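Local coordinates for protein Na-translocating NADH-quinone reductase subunit C NqrC (Shewanella oneidensis, PDB 4XHF) that is subunit C of a membrane-bound bacterial respiratory complex, present as a soluble fragment that binds flavin mononucleotide, at residues A[40-45]-A[84-89]. Sequence-based numbering, arbitrary orientation.
Sequences ELQRYV and NVLDFD
Leu41 and Leu86 meet through their CD2 methyls, 3.8 Å apart, as the two side chains cross at a slant. The same methyl of Leu41 also rests 3.7 Å from Leu86 O, a van der Waals approach, so one branch of Leu41 touches both the side chain and the backbone of its partner. Both side chains leave their backbones toward the other segment, and the CA atoms stay 8.2 Å apart. In Leu41, with CG anti to the backbone N (chi1 179°), the branched end lies beside the carbonyl carbon and reaches toward Leu86; Leu86 extends to meet it with CG anti to its own carbonyl carbon (chi1 -80°).

A looser approach flanks this pair: Gln42 swings its amide end toward the loop, and NE2 lies 4.3 Å from Leu86 CD1, the other methyl of that leucine. The long N-terminal helix 29-48 is here joined to the loop between strand 79-80 and helix 90-95, beside the antiparallel sheet of this FMN-binding-domain protein and away from the flavin mononucleotide pocket. Phe120 of strand 113-123 touches both leucines, while Pro69 of strand 67-73 packs on Leu86 and Phe63 of helix 58-66 on Gln42.

Polar links act around the leucines. Within the loop, Asp87 N bonds to Asn84 O (3.1 Å) and Phe88 N to Val85 O (3.1 Å), curling the backbone into a compact turn that presents Leu86. Asp87 OD1 forms a salt bridge with Arg38 NE, one helical turn before Gln42, and Asp89 OD1 N-caps helix 90-95 through Met92 N.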
ATOM      1  N   GLU A  40      14.862  -1.566  -3.565  1.00 14.36           N
ATOM      2  CA  GLU A  40      13.785  -0.620  -3.831  1.00 15.70           C
ATOM      3  C   GLU A  40      12.607  -0.883  -2.898  1.00 12.59           C
ATOM      4  O   GLU A  40      12.023   0.048  -2.346  1.00 11.73           O
ATOM      5  CB  GLU A  40      13.338  -0.710  -5.294  1.00 19.46           C
ATOM      6  CG  GLU A  40      14.408  -0.281  -6.293  1.00 23.81           C
ATOM      7  CD  GLU A  40      14.048  -0.599  -7.733  1.00 27.25           C
ATOM      8  OE1 GLU A  40      12.955  -1.157  -7.972  1.00 28.71           O
ATOM      9  OE2 GLU A  40      14.862  -0.291  -8.630  1.00 27.12           O
ATOM     10  N   LEU A  41      12.274  -2.158  -2.723  1.00 13.56           N
ATOM     11  CA  LEU A  41      11.202  -2.568  -1.824  1.00 12.69           C
ATOM     12  C   LEU A  41      11.437  -2.062  -0.404  1.00 11.68           C
ATOM     13  O   LEU A  41      10.555  -1.456   0.202  1.00 10.96           O
ATOM     14  CB  LEU A  41      11.076  -4.092  -1.822  1.00 13.04           C
ATOM     15  CG  LEU A  41      10.017  -4.705  -0.905  1.00 14.82           C
ATOM     16  CD1 LEU A  41       8.628  -4.230  -1.286  1.00 16.49           C
ATOM     17  CD2 LEU A  41      10.090  -6.220  -0.957  1.00 15.34           C
ATOM     18  N   GLN A  42      12.634  -2.313   0.118  1.00 12.56           N
ATOM     19  CA  GLN A  42      12.986  -1.893   1.469  1.00 10.74           C
ATOM     20  C   GLN A  42      12.868  -0.380   1.623  1.00 11.29           C
ATOM     21  O   GLN A  42      12.370   0.112   2.634  1.00 12.21           O
ATOM     22  CB  GLN A  42      14.404  -2.354   1.818  1.00 11.31           C
ATOM     23  CG  GLN A  42      14.516  -3.849   2.099  1.00 11.79           C
ATOM     24  CD  GLN A  42      15.937  -4.292   2.392  1.00 14.70           C
ATOM     25  OE1 GLN A  42      16.885  -3.849   1.744  1.00 20.26           O
ATOM     26  NE2 GLN A  42      16.092  -5.172   3.375  1.00 18.11           N
ATOM     27  N   ARG A  43      13.309   0.355   0.607  1.00 13.63           N
ATOM     28  CA  ARG A  43      13.238   1.811   0.642  1.00 11.68           C
ATOM     29  C   ARG A  43      11.786   2.277   0.622  1.00 11.37           C
ATOM     30  O   ARG A  43      11.404   3.149   1.399  1.00 13.08           O
ATOM     31  CB  ARG A  43      14.016   2.423  -0.527  1.00 13.91           C
ATOM     32  CG  ARG A  43      15.532   2.292  -0.394  1.00 16.46           C
ATOM     33  CD  ARG A  43      16.275   3.150  -1.411  1.00 17.01           C
ATOM     34  NE  ARG A  43      16.032   2.727  -2.791  1.00 17.24           N
ATOM     35  CZ  ARG A  43      16.783   1.859  -3.466  1.00 17.77           C
ATOM     36  NH1 ARG A  43      17.845   1.292  -2.905  1.00 20.56           N
ATOM     37  NH2 ARG A  43      16.469   1.553  -4.716  1.00 17.46           N
ATOM     38  N   TYR A  44      10.979   1.682  -0.255  1.00 12.74           N
ATOM     39  CA  TYR A  44       9.561   2.025  -0.359  1.00 13.43           C
ATOM     40  C   TYR A  44       8.853   1.877   0.984  1.00 13.02           C
ATOM     41  O   TYR A  44       8.110   2.761   1.409  1.00 13.36           O
ATOM     42  CB  TYR A  44       8.855   1.141  -1.394  1.00 15.25           C
ATOM     43  CG  TYR A  44       9.309   1.320  -2.827  1.00 18.30           C
ATOM     44  CD1 TYR A  44       9.785   2.540  -3.289  1.00 19.26           C
ATOM     45  CD2 TYR A  44       9.250   0.261  -3.724  1.00 20.19           C
ATOM     46  CE1 TYR A  44      10.194   2.697  -4.602  1.00 21.90           C
ATOM     47  CE2 TYR A  44       9.656   0.409  -5.036  1.00 21.44           C
ATOM     48  CZ  TYR A  44      10.128   1.626  -5.470  1.00 22.69           C
ATOM     49  OH  TYR A  44      10.532   1.771  -6.778  1.00 26.43           O
ATOM     50  N   VAL A  45       9.094   0.749   1.644  1.00 12.88           N
ATOM     51  CA  VAL A  45       8.426   0.425   2.898  1.00 10.09           C
ATOM     52  C   VAL A  45       8.814   1.413   3.989  1.00  8.49           C
ATOM     53  O   VAL A  45       7.956   1.911   4.715  1.00  9.56           O
ATOM     54  CB  VAL A  45       8.758  -1.021   3.344  1.00  9.37           C
ATOM     55  CG1 VAL A  45       8.273  -1.298   4.766  1.00 10.12           C
ATOM     56  CG2 VAL A  45       8.138  -2.016   2.379  1.00  9.53           C
ATOM     57  N   ASN A  84      11.334 -17.227   1.422  1.00 22.13           N
ATOM     58  CA  ASN A  84      11.892 -15.928   1.049  1.00 21.79           C
ATOM     59  C   ASN A  84      10.792 -14.906   0.794  1.00 18.32           C
ATOM     60  O   ASN A  84      10.463 -14.605  -0.355  1.00 16.60           O
ATOM     61  CB  ASN A  84      12.782 -16.059  -0.190  1.00 23.07           C
ATOM     62  CG  ASN A  84      14.064 -16.818   0.090  1.00 25.76           C
ATOM     63  OD1 ASN A  84      14.987 -16.292   0.712  1.00 28.20           O
ATOM     64  ND2 ASN A  84      14.131 -18.058  -0.377  1.00 25.83           N
ATOM     65  N   VAL A  85      10.239 -14.371   1.877  1.00 18.22           N
ATOM     66  CA  VAL A  85       9.109 -13.452   1.807  1.00 17.75           C
ATOM     67  C   VAL A  85       9.438 -12.209   0.977  1.00 16.61           C
ATOM     68  O   VAL A  85       8.591 -11.716   0.236  1.00 13.98           O
ATOM     69  CB  VAL A  85       8.655 -13.034   3.232  1.00 18.72           C
ATOM     70  CG1 VAL A  85       7.567 -11.966   3.183  1.00 18.61           C
ATOM     71  CG2 VAL A  85       8.153 -14.245   4.003  1.00 21.98           C
ATOM     72  N   LEU A  86      10.666 -11.713   1.089  1.00 18.25           N
ATOM     73  CA  LEU A  86      11.047 -10.486   0.394  1.00 18.07           C
ATOM     74  C   LEU A  86      11.127 -10.685  -1.119  1.00 19.90           C
ATOM     75  O   LEU A  86      10.979  -9.730  -1.883  1.00 21.05           O
ATOM     76  CB  LEU A  86      12.388  -9.964   0.916  1.00 18.98           C
ATOM     77  CG  LEU A  86      12.370  -9.184   2.234  1.00 18.07           C
ATOM     78  CD1 LEU A  86      13.782  -8.769   2.610  1.00 19.00           C
ATOM     79  CD2 LEU A  86      11.474  -7.957   2.151  1.00 19.03           C
ATOM     80  N   ASP A  87      11.362 -11.924  -1.547  1.00 20.89           N
ATOM     81  CA  ASP A  87      11.456 -12.240  -2.969  1.00 21.00           C
ATOM     82  C   ASP A  87      10.124 -12.735  -3.528  1.00 20.72           C
ATOM     83  O   ASP A  87      10.029 -13.086  -4.706  1.00 25.21           O
ATOM     84  CB  ASP A  87      12.542 -13.291  -3.209  1.00 22.14           C
ATOM     85  CG  ASP A  87      13.939 -12.743  -2.988  1.00 25.11           C
ATOM     86  OD1 ASP A  87      14.161 -11.542  -3.254  1.00 24.38           O
ATOM     87  OD2 ASP A  87      14.819 -13.513  -2.549  1.00 28.24           O
ATOM     88  N   PHE A  88       9.097 -12.754  -2.685  1.00 17.76           N
ATOM     89  CA  PHE A  88       7.770 -13.191  -3.103  1.00 19.58           C
ATOM     90  C   PHE A  88       7.254 -12.334  -4.259  1.00 18.44           C
ATOM     91  O   PHE A  88       7.227 -11.108  -4.166  1.00 18.17           O
ATOM     92  CB  PHE A  88       6.800 -13.137  -1.920  1.00 18.19           C
ATOM     93  CG  PHE A  88       5.431 -13.672  -2.230  1.00 18.02           C
ATOM     94  CD1 PHE A  88       5.200 -15.036  -2.288  1.00 19.75           C
ATOM     95  CD2 PHE A  88       4.371 -12.811  -2.453  1.00 17.81           C
ATOM     96  CE1 PHE A  88       3.941 -15.529  -2.571  1.00 19.64           C
ATOM     97  CE2 PHE A  88       3.111 -13.299  -2.733  1.00 16.96           C
ATOM     98  CZ  PHE A  88       2.895 -14.657  -2.792  1.00 16.23           C
ATOM     99  N   ASP A  89       6.864 -12.991  -5.349  1.00 19.93           N
ATOM    100  CA  ASP A  89       6.353 -12.305  -6.535  1.00 19.71           C
ATOM    101  C   ASP A  89       4.833 -12.188  -6.481  1.00 18.54           C
ATOM    102  O   ASP A  89       4.118 -13.155  -6.745  1.00 18.89           O
ATOM    103  CB  ASP A  89       6.778 -13.046  -7.807  1.00 22.98           C
ATOM    104  CG  ASP A  89       6.564 -12.224  -9.066  1.00 24.81           C
ATOM    105  OD1 ASP A  89       5.732 -11.293  -9.049  1.00 24.49           O
ATOM    106  OD2 ASP A  89       7.236 -12.509 -10.079  1.00 29.10           O
TER